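Local coordinates for protein quinone oxidoreductase (Coxiella burnetii, PDB 3TQH) that probably catalyses the NADPH-dependent reduction of quinones, and binds NADPH largely through the Rossmann-type domain of a zeta-crystallin-like medium-chain fold, at residues L168-A173 / V180-S185; L142-Q147 / A218-V223; A173-T178 / D285-E290. One frame throughout, in Å; residues are numbered along the deposited sequence.

Contact 1 of 3, residues L168-A173 / V180-S185; sequences LAIQLA and VITTAS. With NDP (NADPH dihydro-nicotinamide-adenine-dinucleotide phosphate), chain B.
The side chains of Ile170 and Val180 cross at about a right angle where a helix lies over its parallel sheet, a compact example of how a beta-alpha-beta crossover packs its helix on its own strand. Helix 164-175 runs back over the sheet and strand 179-184 re-enters it; the short segments pass 9.4 Å apart at 169°, nearly antiparallel.

The hold between the two elements is apolar. Val180 CG1 sits 4.1 Å from Ile170 CG1 and almost as near to CG2, so one valine methyl spans the fork of the isoleucine. The other methyl serves the next turn of the helix, Val180 CG2 lying 3.5 Å from Ala173 CB, a close methyl-to-methyl fit. With chi1 at 169°, Val180 directs CG1 anti to the backbone N and leaves CG2 beside it, and the two branches part towards two helical positions. Further along the strand the extended tip of Ile170, CD1, comes within 4.0 Å of Thr182 OG1 and lies about as near to CB and CG2. That hydroxyl is hydrogen-bonded to Ile158 O, which satisfies it in this apolar setting.

Polar contacts gather at Ser185, in the loop that follows, on the 2'-phosphate of NADPH. Ser185 N donates to O1X over 2.6 Å in an almost straight bond (169°), and Ser185 OG donates to O3X at 2.9 Å. Two donors from one residue thus grip the group that distinguishes NADPH from NADH. Thr183 OG1 touches the adenine at C2A, 3.4 Å away, while its hydrogen bonds go to His159 ND1 and Ala160 N.

Around this interface, Leu192 of helix 186-195 packs on both Ile170 and Thr182, helix 135-147 lies against Leu168, Ala169 and Leu172, and strand 179-184 is hydrogen-bonded between strands 155-158 and 199-202.

Contact 2 of 3, residues L142-Q147 / A218-V223; sequences LQALNQ and AVIDLV. With NDP (NADPH dihydro-nicotinamide-adenine-dinucleotide phosphate), chain B.
Ala144 and Leu145 share one partner, Ile220, at a point where a helix rests on the Rossmann-type parallel sheet. Helix 135-147 comes before the first strand of that sheet, 155-158, and strand 216-221 is the neighbour of that strand on the side away from 179-184; the contact therefore joins parts of the fold distant in sequence.

The side chains that touch are apolar and buried, and each branch of Ile220 has its own task. CG2 meets Ala144 CB at 3.9 Å. CG1 faces Leu145 CD2 at 4.0 Å, the two side chains crossing at about a right angle. The terminal CD1 is folded back by chi2 of -53° and ends 3.8 Å from Ala144 O, a methyl resting on the helix backbone. Leu145 also packs on Leu172 and Ala173 of helix 164-175, which makes it a wedge between that helix and the sheet.

Polar interactions shape the strand's exit. Asp221 OD1 accepts from Val223 N at 3.1 Å, closing an Asx turn; the donor stands above the carboxylate plane, 52° out of it. OD1 is also bonded to Gly224 N, and OD2 to Ser243 OG, so both oxygens of this buried carboxylate are engaged and its rotation is probably fixed.

The turn delivers the chain to the cofactor. Val223 lays its CG2 methyl 3.8 Å from N1A of the NADPH adenine, while the carbonyl oxygen Leu222 O approaches the nicotinamide ribose, 3.3 Å from C4D.

Contact 3 of 3, residues A173-T178 / D285-E290; sequences AKQKGT and DKLRIE
The Gln175 amide meets the backbone carbonyl of Lys286 at its nitrogen end, with NE2 2.8 Å from Lys286 O, but the oxygen is tilted well out of the amide plane and the angle is too poor for a hydrogen bond. The other flat group, the Arg288 guanidinium, has the Glu290 carboxylate at its edge and in its plane: NE and NH2 grip the single oxygen OE1 side-on, NE at 2.8 Å and NH2 at 2.9 Å from OE1, a salt bridge within the loop.

Gln175 reaches across because CG stands beside the backbone N (chi1 -69°) and the chain is extended beyond it. Leu287 CD1 is a more distant neighbour of Gln175 NE2, at 4.4 Å.

Both segments illustrate one principle, that a helix may end in a Schellman motif. In 173-178 the chain turns at Gly177, whose positive phi of 92° suits glycine. Gly177 N bonds to Lys174 O at 3.0 Å, and Ala173 O accepts from Thr178 N at 3.2 Å and Thr178 OG1 at 2.7 Å, both approaching from the same face of the carbonyl. Asp285 plays the corresponding part after helix 272-283, with Lys286 N bonded to Leu281 O.

Leu281 of helix 272-283 also touches Gln175, Lys286 and Leu287 with its side chain. Gln175 is exposed and its amide poorly aligned, so the pair with Lys286 probably adds little hold; firmer links come from the neighbouring Gln171 OE1, bonded to Arg288 N, and from Leu287 buried against Leu168.

Overall arrangement
Along the chain the segments come in the order 142-147, 168-173, 173-178, 180-185, 218-223, 285-290, so contact 1 falls wholly between the two halves of contact 2, while contact 3 interleaves with both. The centres of contacts 1 and 2, and of contacts 1 and 3, are about 10 Å apart; those of contacts 2 and 3 about 14 Å. Contacts 1 and 2 reach strands 179-184 and 216-221 of one parallel sheet, on opposite flanks of strand 155-158, and the chain leaving these strands lines the NADPH site from 2'-phosphate to nicotinamide ribose. Contacts 1 and 3 share Ala173 and helix 164-175, which links the cofactor-binding sheet to the loop leading into strand 291-295.

Contact 1 of 3, residues L168-A173 / V180-S185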
loop_
_atom_site.group_PDB
_atom_site.type_symbol
_atom_site.label_atom_id
_atom_site.label_comp_id
_atom_site.label_asym_id
_atom_site.label_seq_id
_atom_site.Cartn_x
_atom_site.Cartn_y
_atom_site.Cartn_z
ATOM N N LEU A 168 8.472 -4.744 0.653
ATOM C CA LEU A 168 7.862 -5.980 0.173
ATOM C C LEU A 168 8.344 -6.301 -1.241
ATOM O O LEU A 168 8.701 -7.449 -1.533
ATOM C CB LEU A 168 6.334 -5.884 0.216
ATOM C CG LEU A 168 5.726 -5.850 1.627
ATOM C CD1 LEU A 168 4.207 -5.686 1.589
ATOM C CD2 LEU A 168 6.096 -7.105 2.409
ATOM N N ALA A 169 8.352 -5.280 -2.103
ATOM C CA ALA A 169 8.789 -5.411 -3.494
ATOM C C ALA A 169 10.214 -5.935 -3.577
ATOM O O ALA A 169 10.510 -6.831 -4.363
ATOM C CB ALA A 169 8.677 -4.068 -4.218
ATOM N N ILE A 170 11.093 -5.377 -2.754
ATOM C CA ILE A 170 12.469 -5.859 -2.667
ATOM C C ILE A 170 12.536 -7.348 -2.350
ATOM O O ILE A 170 13.297 -8.087 -2.974
ATOM C CB ILE A 170 13.270 -5.100 -1.591
ATOM C CG1 ILE A 170 13.562 -3.672 -2.068
ATOM C CG2 ILE A 170 14.573 -5.862 -1.262
ATOM C CD1 ILE A 170 14.202 -2.794 -1.013
ATOM N N GLN A 171 11.749 -7.787 -1.380
ATOM C CA GLN A 171 11.768 -9.194 -0.984
ATOM C C GLN A 171 11.199 -10.058 -2.097
ATOM O O GLN A 171 11.764 -11.098 -2.428
ATOM C CB GLN A 171 10.967 -9.414 0.284
ATOM C CG GLN A 171 11.544 -8.747 1.485
ATOM C CD GLN A 171 10.629 -8.871 2.673
ATOM O OE1 GLN A 171 10.617 -9.903 3.335
ATOM N NE2 GLN A 171 9.849 -7.824 2.948
ATOM N N LEU A 172 10.081 -9.617 -2.667
ATOM C CA LEU A 172 9.455 -10.329 -3.771
ATOM C C LEU A 172 10.357 -10.383 -5.002
ATOM O O LEU A 172 10.430 -11.418 -5.661
ATOM C CB LEU A 172 8.092 -9.720 -4.115
ATOM C CG LEU A 172 6.997 -9.987 -3.070
ATOM C CD1 LEU A 172 5.745 -9.148 -3.348
ATOM C CD2 LEU A 172 6.656 -11.473 -2.989
ATOM N N ALA A 173 11.060 -9.291 -5.292
ATOM C CA ALA A 173 11.992 -9.249 -6.430
ATOM C C ALA A 173 13.184 -10.187 -6.233
ATOM O O ALA A 173 13.648 -10.804 -7.186
ATOM C CB ALA A 173 12.482 -7.832 -6.662
ATOM N N VAL A 180 18.591 -6.656 -7.324
ATOM C CA VAL A 180 17.782 -5.553 -6.816
ATOM C C VAL A 180 18.661 -4.376 -6.408
ATOM O O VAL A 180 19.524 -4.504 -5.537
ATOM C CB VAL A 180 16.900 -5.989 -5.621
ATOM C CG1 VAL A 180 16.271 -4.778 -4.928
ATOM C CG2 VAL A 180 15.811 -6.937 -6.095
ATOM N N ILE A 181 18.431 -3.245 -7.072
ATOM C CA ILE A 181 19.027 -1.964 -6.720
ATOM C C ILE A 181 17.911 -1.144 -6.094
ATOM O O ILE A 181 16.762 -1.223 -6.534
ATOM C CB ILE A 181 19.554 -1.204 -7.970
ATOM C CG1 ILE A 181 20.444 -2.106 -8.833
ATOM C CG2 ILE A 181 20.316 0.042 -7.552
ATOM C CD1 ILE A 181 20.933 -1.450 -10.135
ATOM N N THR A 182 18.224 -0.354 -5.075
ATOM C CA THR A 182 17.195 0.477 -4.458
ATOM C C THR A 182 17.751 1.791 -3.955
ATOM O O THR A 182 18.956 1.927 -3.783
ATOM C CB THR A 182 16.493 -0.260 -3.289
ATOM O OG1 THR A 182 15.401 0.537 -2.812
ATOM C CG2 THR A 182 17.470 -0.527 -2.140
ATOM N N THR A 183 16.857 2.747 -3.714
ATOM C CA THR A 183 17.233 4.041 -3.148
ATOM C C THR A 183 16.651 4.216 -1.746
ATOM O O THR A 183 15.466 3.976 -1.526
ATOM C CB THR A 183 16.787 5.215 -4.050
ATOM O OG1 THR A 183 15.409 5.060 -4.403
ATOM C CG2 THR A 183 17.626 5.263 -5.322
ATOM N N ALA A 184 17.498 4.634 -0.807
ATOM C CA ALA A 184 17.077 4.900 0.561
ATOM C C ALA A 184 18.107 5.751 1.314
ATOM O O ALA A 184 19.225 5.951 0.843
ATOM C CB ALA A 184 16.853 3.597 1.284
ATOM N N SER A 185 17.720 6.249 2.485
ATOM C CA SER A 185 18.658 6.906 3.406
ATOM C C SER A 185 19.755 5.944 3.852
ATOM O O SER A 185 19.552 4.732 3.868
ATOM C CB SER A 185 17.925 7.414 4.654
ATOM O OG SER A 185 16.993 8.419 4.310
HETATM P PA NDP B . 5.700 5.117 2.022
HETATM O O1A NDP B . 5.278 6.343 2.727
HETATM O O2A NDP B . 5.553 3.923 2.876
HETATM O O5B NDP B . 7.234 5.241 1.563
HETATM C C5B NDP B . 8.167 5.840 2.442
HETATM C C4B NDP B . 9.582 5.587 1.944
HETATM O O4B NDP B . 9.864 6.464 0.873
HETATM C C3B NDP B . 10.665 5.829 2.987
HETATM O O3B NDP B . 11.204 4.594 3.407
HETATM C C2B NDP B . 11.706 6.700 2.292
HETATM O O2B NDP B . 13.015 6.188 2.404
HETATM C C1B NDP B . 11.255 6.685 0.841
HETATM N N9A NDP B . 11.525 7.925 0.099
HETATM C C8A NDP B . 10.999 9.169 0.346
HETATM N N7A NDP B . 11.476 10.029 -0.576
HETATM C C5A NDP B . 12.296 9.355 -1.408
HETATM C C6A NDP B . 13.038 9.764 -2.507
HETATM N N6A NDP B . 13.000 11.030 -2.889
HETATM N N1A NDP B . 13.811 8.849 -3.186
HETATM C C2A NDP B . 13.835 7.527 -2.766
HETATM N N3A NDP B . 13.091 7.116 -1.674
HETATM C C4A NDP B . 12.334 8.026 -1.002
HETATM O O3 NDP B . 4.890 4.953 0.639
HETATM P PN NDP B . 4.323 3.581 0.003
HETATM O O1N NDP B . 3.144 3.142 0.780
HETATM O O2N NDP B . 5.395 2.613 -0.267
HETATM O O5D NDP B . 3.794 4.149 -1.404
HETATM C C5D NDP B . 4.640 4.858 -2.287
HETATM C C4D NDP B . 3.799 5.616 -3.310
HETATM O O4D NDP B . 3.030 4.709 -4.077
HETATM C C3D NDP B . 2.832 6.577 -2.635
HETATM O O3D NDP B . 2.859 7.817 -3.303
HETATM C C2D NDP B . 1.484 5.897 -2.758
HETATM O O2D NDP B . 0.410 6.818 -2.804
HETATM C C1D NDP B . 1.661 5.084 -4.044
HETATM N N1N NDP B . 0.803 3.881 -4.154
HETATM C C2N NDP B . 0.082 3.717 -5.312
HETATM C C3N NDP B . -0.798 2.653 -5.492
HETATM C C7N NDP B . -1.577 2.487 -6.764
HETATM O O7N NDP B . -2.463 1.394 -6.876
HETATM N N7N NDP B . -1.430 3.370 -7.750
HETATM C C4N NDP B . -0.953 1.663 -4.372
HETATM C C5N NDP B . -0.132 1.892 -3.143
HETATM C C6N NDP B . 0.713 2.997 -3.102
HETATM P P2B NDP B . 14.120 6.914 3.324
HETATM O O1X NDP B . 15.297 5.983 3.469
HETATM O O2X NDP B . 13.550 7.199 4.693
HETATM O O3X NDP B . 14.595 8.203 2.709
#

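Contact 2 of 3, residues L142-Q147 / A218-V223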
loop_
_atom_site.group_PDB
_atom_site.type_symbol
_atom_site.label_atom_id
_atom_site.label_comp_id
_atom_site.label_asym_id
_atom_site.label_seq_id
_atom_site.Cartn_x
_atom_site.Cartn_y
_atom_site.Cartn_z
ATOM N N LEU A 142 3.505 -6.680 -5.700
ATOM C CA LEU A 142 3.441 -7.840 -6.590
ATOM C C LEU A 142 3.010 -7.464 -8.005
ATOM O O LEU A 142 3.635 -7.865 -8.989
ATOM C CB LEU A 142 2.479 -8.886 -6.019
ATOM C CG LEU A 142 2.453 -10.270 -6.667
ATOM C CD1 LEU A 142 3.862 -10.890 -6.739
ATOM C CD2 LEU A 142 1.492 -11.181 -5.905
ATOM N N GLN A 143 1.939 -6.687 -8.103
ATOM C CA GLN A 143 1.387 -6.304 -9.396
ATOM C C GLN A 143 2.306 -5.361 -10.174
ATOM O O GLN A 143 2.294 -5.364 -11.402
ATOM C CB GLN A 143 -0.004 -5.708 -9.218
ATOM C CG GLN A 143 -1.027 -6.746 -8.759
ATOM C CD GLN A 143 -2.338 -6.140 -8.297
ATOM O OE1 GLN A 143 -2.591 -4.951 -8.484
ATOM N NE2 GLN A 143 -3.182 -6.961 -7.696
ATOM N N ALA A 144 3.124 -4.588 -9.462
ATOM C CA ALA A 144 4.139 -3.756 -10.103
ATOM C C ALA A 144 5.231 -4.631 -10.710
ATOM O O ALA A 144 5.617 -4.444 -11.868
ATOM C CB ALA A 144 4.736 -2.776 -9.116
ATOM N N LEU A 145 5.716 -5.596 -9.936
ATOM C CA LEU A 145 6.723 -6.530 -10.431
ATOM C C LEU A 145 6.205 -7.337 -11.622
ATOM O O LEU A 145 6.958 -7.575 -12.569
ATOM C CB LEU A 145 7.223 -7.452 -9.305
ATOM C CG LEU A 145 8.112 -6.754 -8.264
ATOM C CD1 LEU A 145 8.401 -7.650 -7.064
ATOM C CD2 LEU A 145 9.436 -6.274 -8.896
ATOM N N ASN A 146 4.929 -7.742 -11.575
ATOM C CA ASN A 146 4.283 -8.462 -12.688
ATOM C C ASN A 146 4.110 -7.593 -13.935
ATOM O O ASN A 146 4.335 -8.052 -15.045
ATOM C CB ASN A 146 2.904 -9.004 -12.288
ATOM C CG ASN A 146 2.971 -10.209 -11.350
ATOM O OD1 ASN A 146 4.041 -10.760 -11.068
ATOM N ND2 ASN A 146 1.807 -10.622 -10.862
ATOM N N GLN A 147 3.692 -6.346 -13.757
ATOM C CA GLN A 147 3.596 -5.412 -14.888
ATOM C C GLN A 147 4.960 -5.249 -15.592
ATOM O O GLN A 147 5.027 -5.165 -16.822
ATOM C CB GLN A 147 3.057 -4.056 -14.418
ATOM C CG GLN A 147 2.900 -3.015 -15.520
ATOM C CD GLN A 147 1.818 -3.371 -16.526
ATOM O OE1 GLN A 147 2.100 -3.891 -17.614
ATOM N NE2 GLN A 147 0.568 -3.097 -16.165
ATOM N N ALA A 218 14.071 -3.043 -15.302
ATOM C CA ALA A 218 12.826 -2.467 -14.813
ATOM C C ALA A 218 13.085 -1.485 -13.689
ATOM O O ALA A 218 13.974 -1.688 -12.874
ATOM C CB ALA A 218 11.875 -3.559 -14.347
ATOM N N VAL A 219 12.309 -0.409 -13.675
ATOM C CA VAL A 219 12.293 0.526 -12.573
ATOM C C VAL A 219 10.913 0.455 -11.944
ATOM O O VAL A 219 9.927 0.734 -12.617
ATOM C CB VAL A 219 12.540 1.969 -13.054
ATOM C CG1 VAL A 219 12.313 2.968 -11.907
ATOM C CG2 VAL A 219 13.952 2.111 -13.674
ATOM N N ILE A 220 10.840 0.052 -10.674
ATOM C CA ILE A 220 9.611 0.172 -9.904
ATOM C C ILE A 220 9.674 1.519 -9.202
ATOM O O ILE A 220 10.288 1.657 -8.140
ATOM C CB ILE A 220 9.426 -0.959 -8.874
ATOM C CG1 ILE A 220 9.633 -2.341 -9.524
ATOM C CG2 ILE A 220 8.040 -0.874 -8.257
ATOM C CD1 ILE A 220 8.786 -2.584 -10.774
ATOM N N ASP A 221 9.062 2.520 -9.825
ATOM C CA ASP A 221 9.139 3.892 -9.344
ATOM C C ASP A 221 8.021 4.149 -8.335
ATOM O O ASP A 221 6.850 4.288 -8.707
ATOM C CB ASP A 221 9.045 4.877 -10.511
ATOM C CG ASP A 221 8.818 6.298 -10.053
ATOM O OD1 ASP A 221 9.380 6.679 -9.004
ATOM O OD2 ASP A 221 8.076 7.041 -10.736
ATOM N N LEU A 222 8.391 4.206 -7.059
ATOM C CA LEU A 222 7.432 4.437 -5.988
ATOM C C LEU A 222 7.477 5.871 -5.459
ATOM O O LEU A 222 6.849 6.166 -4.449
ATOM C CB LEU A 222 7.669 3.433 -4.861
ATOM C CG LEU A 222 7.467 1.968 -5.273
ATOM C CD1 LEU A 222 8.092 1.034 -4.255
ATOM C CD2 LEU A 222 5.976 1.665 -5.461
ATOM N N VAL A 223 8.204 6.757 -6.146
ATOM C CA VAL A 223 8.268 8.186 -5.774
ATOM C C VAL A 223 7.552 9.073 -6.799
ATOM O O VAL A 223 6.833 9.995 -6.430
ATOM C CB VAL A 223 9.728 8.673 -5.607
ATOM C CG1 VAL A 223 9.767 10.154 -5.224
ATOM C CG2 VAL A 223 10.447 7.826 -4.568
HETATM P PA NDP B . 5.700 5.117 2.022
HETATM O O1A NDP B . 5.278 6.343 2.727
HETATM O O2A NDP B . 5.553 3.923 2.876
HETATM O O5B NDP B . 7.234 5.241 1.563
HETATM C C5B NDP B . 8.167 5.840 2.442
HETATM C C4B NDP B . 9.582 5.587 1.944
HETATM O O4B NDP B . 9.864 6.464 0.873
HETATM C C3B NDP B . 10.665 5.829 2.987
HETATM O O3B NDP B . 11.204 4.594 3.407
HETATM C C2B NDP B . 11.706 6.700 2.292
HETATM O O2B NDP B . 13.015 6.188 2.404
HETATM C C1B NDP B . 11.255 6.685 0.841
HETATM N N9A NDP B . 11.525 7.925 0.099
HETATM C C8A NDP B . 10.999 9.169 0.346
HETATM N N7A NDP B . 11.476 10.029 -0.576
HETATM C C5A NDP B . 12.296 9.355 -1.408
HETATM C C6A NDP B . 13.038 9.764 -2.507
HETATM N N6A NDP B . 13.000 11.030 -2.889
HETATM N N1A NDP B . 13.811 8.849 -3.186
HETATM C C2A NDP B . 13.835 7.527 -2.766
HETATM N N3A NDP B . 13.091 7.116 -1.674
HETATM C C4A NDP B . 12.334 8.026 -1.002
HETATM O O3 NDP B . 4.890 4.953 0.639
HETATM P PN NDP B . 4.323 3.581 0.003
HETATM O O1N NDP B . 3.144 3.142 0.780
HETATM O O2N NDP B . 5.395 2.613 -0.267
HETATM O O5D NDP B . 3.794 4.149 -1.404
HETATM C C5D NDP B . 4.640 4.858 -2.287
HETATM C C4D NDP B . 3.799 5.616 -3.310
HETATM O O4D NDP B . 3.030 4.709 -4.077
HETATM C C3D NDP B . 2.832 6.577 -2.635
HETATM O O3D NDP B . 2.859 7.817 -3.303
HETATM C C2D NDP B . 1.484 5.897 -2.758
HETATM O O2D NDP B . 0.410 6.818 -2.804
HETATM C C1D NDP B . 1.661 5.084 -4.044
HETATM N N1N NDP B . 0.803 3.881 -4.154
HETATM C C2N NDP B . 0.082 3.717 -5.312
HETATM C C3N NDP B . -0.798 2.653 -5.492
HETATM C C7N NDP B . -1.577 2.487 -6.764
HETATM O O7N NDP B . -2.463 1.394 -6.876
HETATM N N7N NDP B . -1.430 3.370 -7.750
HETATM C C4N NDP B . -0.953 1.663 -4.372
HETATM C C5N NDP B . -0.132 1.892 -3.143
HETATM C C6N NDP B . 0.713 2.997 -3.102
HETATM P P2B NDP B . 14.120 6.914 3.324
HETATM O O1X NDP B . 15.297 5.983 3.469
HETATM O O2X NDP B . 13.550 7.199 4.693
HETATM O O3X NDP B . 14.595 8.203 2.709
#

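Contact 3 of 3, residues A173-T178 / D285-E290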
loop_
_atom_site.group_PDB
_atom_site.type_symbol
_atom_site.label_atom_id
_atom_site.label_comp_id
_atom_site.label_asym_id
_atom_site.label_seq_id
_atom_site.Cartn_x
_atom_site.Cartn_y
_atom_site.Cartn_z
ATOM N N ALA A 173 11.060 -9.291 -5.292
ATOM C CA ALA A 173 11.992 -9.249 -6.430
ATOM C C ALA A 173 13.184 -10.187 -6.233
ATOM O O ALA A 173 13.648 -10.804 -7.186
ATOM C CB ALA A 173 12.482 -7.832 -6.662
ATOM N N LYS A 174 13.677 -10.277 -4.999
ATOM C CA LYS A 174 14.766 -11.183 -4.652
ATOM C C LYS A 174 14.329 -12.633 -4.837
ATOM O O LYS A 174 15.082 -13.453 -5.381
ATOM C CB LYS A 174 15.215 -10.942 -3.206
ATOM C CG LYS A 174 16.349 -11.848 -2.711
ATOM C CD LYS A 174 17.705 -11.413 -3.246
ATOM C CE LYS A 174 18.803 -12.366 -2.780
ATOM N NZ LYS A 174 20.127 -12.060 -3.402
ATOM N N GLN A 175 13.110 -12.940 -4.401
ATOM C CA GLN A 175 12.542 -14.285 -4.564
ATOM C C GLN A 175 12.313 -14.663 -6.035
ATOM O O GLN A 175 12.272 -15.844 -6.360
ATOM C CB GLN A 175 11.234 -14.423 -3.776
ATOM C CG GLN A 175 11.410 -14.423 -2.260
ATOM C CD GLN A 175 10.085 -14.307 -1.510
ATOM O OE1 GLN A 175 9.058 -14.837 -1.949
ATOM N NE2 GLN A 175 10.106 -13.614 -0.371
ATOM N N LYS A 176 12.165 -13.669 -6.912
ATOM C CA LYS A 176 12.057 -13.920 -8.355
ATOM C C LYS A 176 13.420 -14.199 -8.992
ATOM O O LYS A 176 13.484 -14.638 -10.140
ATOM C CB LYS A 176 11.405 -12.739 -9.075
ATOM C CG LYS A 176 9.947 -12.498 -8.722
ATOM C CD LYS A 176 8.995 -13.346 -9.562
ATOM C CE LYS A 176 7.525 -12.893 -9.362
ATOM N NZ LYS A 176 7.268 -11.501 -9.869
ATOM N N GLY A 177 14.500 -13.932 -8.260
ATOM C CA GLY A 177 15.854 -14.186 -8.747
ATOM C C GLY A 177 16.477 -12.996 -9.455
ATOM O O GLY A 177 17.374 -13.161 -10.267
ATOM N N THR A 178 16.018 -11.793 -9.132
ATOM C CA THR A 178 16.508 -10.588 -9.792
ATOM C C THR A 178 17.577 -9.882 -8.967
ATOM O O THR A 178 17.629 -10.026 -7.746
ATOM C CB THR A 178 15.361 -9.608 -10.086
ATOM O OG1 THR A 178 14.861 -9.062 -8.862
ATOM C CG2 THR A 178 14.244 -10.318 -10.822
ATOM N N ASP A 285 7.035 -17.400 7.240
ATOM C CA ASP A 285 8.257 -16.605 7.447
ATOM C C ASP A 285 9.122 -16.498 6.175
ATOM O O ASP A 285 10.352 -16.466 6.250
ATOM C CB ASP A 285 9.079 -17.152 8.636
ATOM C CG ASP A 285 8.423 -16.880 10.006
ATOM O OD1 ASP A 285 7.426 -16.131 10.086
ATOM O OD2 ASP A 285 8.921 -17.418 11.023
ATOM N N LYS A 286 8.468 -16.438 5.016
ATOM C CA LYS A 286 9.154 -16.296 3.724
ATOM C C LYS A 286 9.063 -14.871 3.182
ATOM O O LYS A 286 9.734 -14.523 2.210
ATOM C CB LYS A 286 8.574 -17.277 2.699
ATOM C CG LYS A 286 8.818 -18.751 3.040
ATOM C CD LYS A 286 8.315 -19.693 1.942
ATOM C CE LYS A 286 9.302 -19.806 0.771
ATOM N NZ LYS A 286 10.428 -20.768 1.026
ATOM N N LEU A 287 8.212 -14.061 3.803
ATOM C CA LEU A 287 8.076 -12.649 3.475
ATOM C C LEU A 287 7.811 -11.907 4.784
ATOM O O LEU A 287 6.908 -12.274 5.534
ATOM C CB LEU A 287 6.930 -12.445 2.479
ATOM C CG LEU A 287 6.581 -11.023 2.016
ATOM C CD1 LEU A 287 7.755 -10.340 1.313
ATOM C CD2 LEU A 287 5.347 -11.060 1.100
ATOM N N ARG A 288 8.610 -10.885 5.068
ATOM C CA ARG A 288 8.453 -10.110 6.297
ATOM C C ARG A 288 7.637 -8.866 6.031
ATOM O O ARG A 288 7.919 -8.136 5.079
ATOM C CB ARG A 288 9.806 -9.672 6.847
ATOM C CG ARG A 288 9.682 -8.978 8.190
ATOM C CD ARG A 288 10.893 -8.154 8.559
ATOM N NE ARG A 288 10.606 -7.340 9.735
ATOM C CZ ARG A 288 10.479 -7.808 10.978
ATOM N NH1 ARG A 288 10.625 -9.104 11.242
ATOM N NH2 ARG A 288 10.207 -6.969 11.971
ATOM N N ILE A 289 6.632 -8.633 6.875
ATOM C CA ILE A 289 5.932 -7.356 6.924
ATOM C C ILE A 289 6.489 -6.584 8.110
ATOM O O ILE A 289 6.276 -6.960 9.266
ATOM C CB ILE A 289 4.409 -7.505 7.107
ATOM C CG1 ILE A 289 3.841 -8.536 6.138
ATOM C CG2 ILE A 289 3.728 -6.155 6.893
ATOM C CD1 ILE A 289 2.341 -8.628 6.172
ATOM N N GLU A 290 7.223 -5.521 7.811
ATOM C CA GLU A 290 7.800 -4.653 8.817
ATOM C C GLU A 290 6.742 -3.677 9.301
ATOM O O GLU A 290 6.325 -2.790 8.566
ATOM C CB GLU A 290 8.990 -3.888 8.226
ATOM C CG GLU A 290 9.609 -2.839 9.143
ATOM C CD GLU A 290 10.202 -3.426 10.408
ATOM O OE1 GLU A 290 10.599 -4.612 10.396
ATOM O OE2 GLU A 290 10.278 -2.690 11.416
#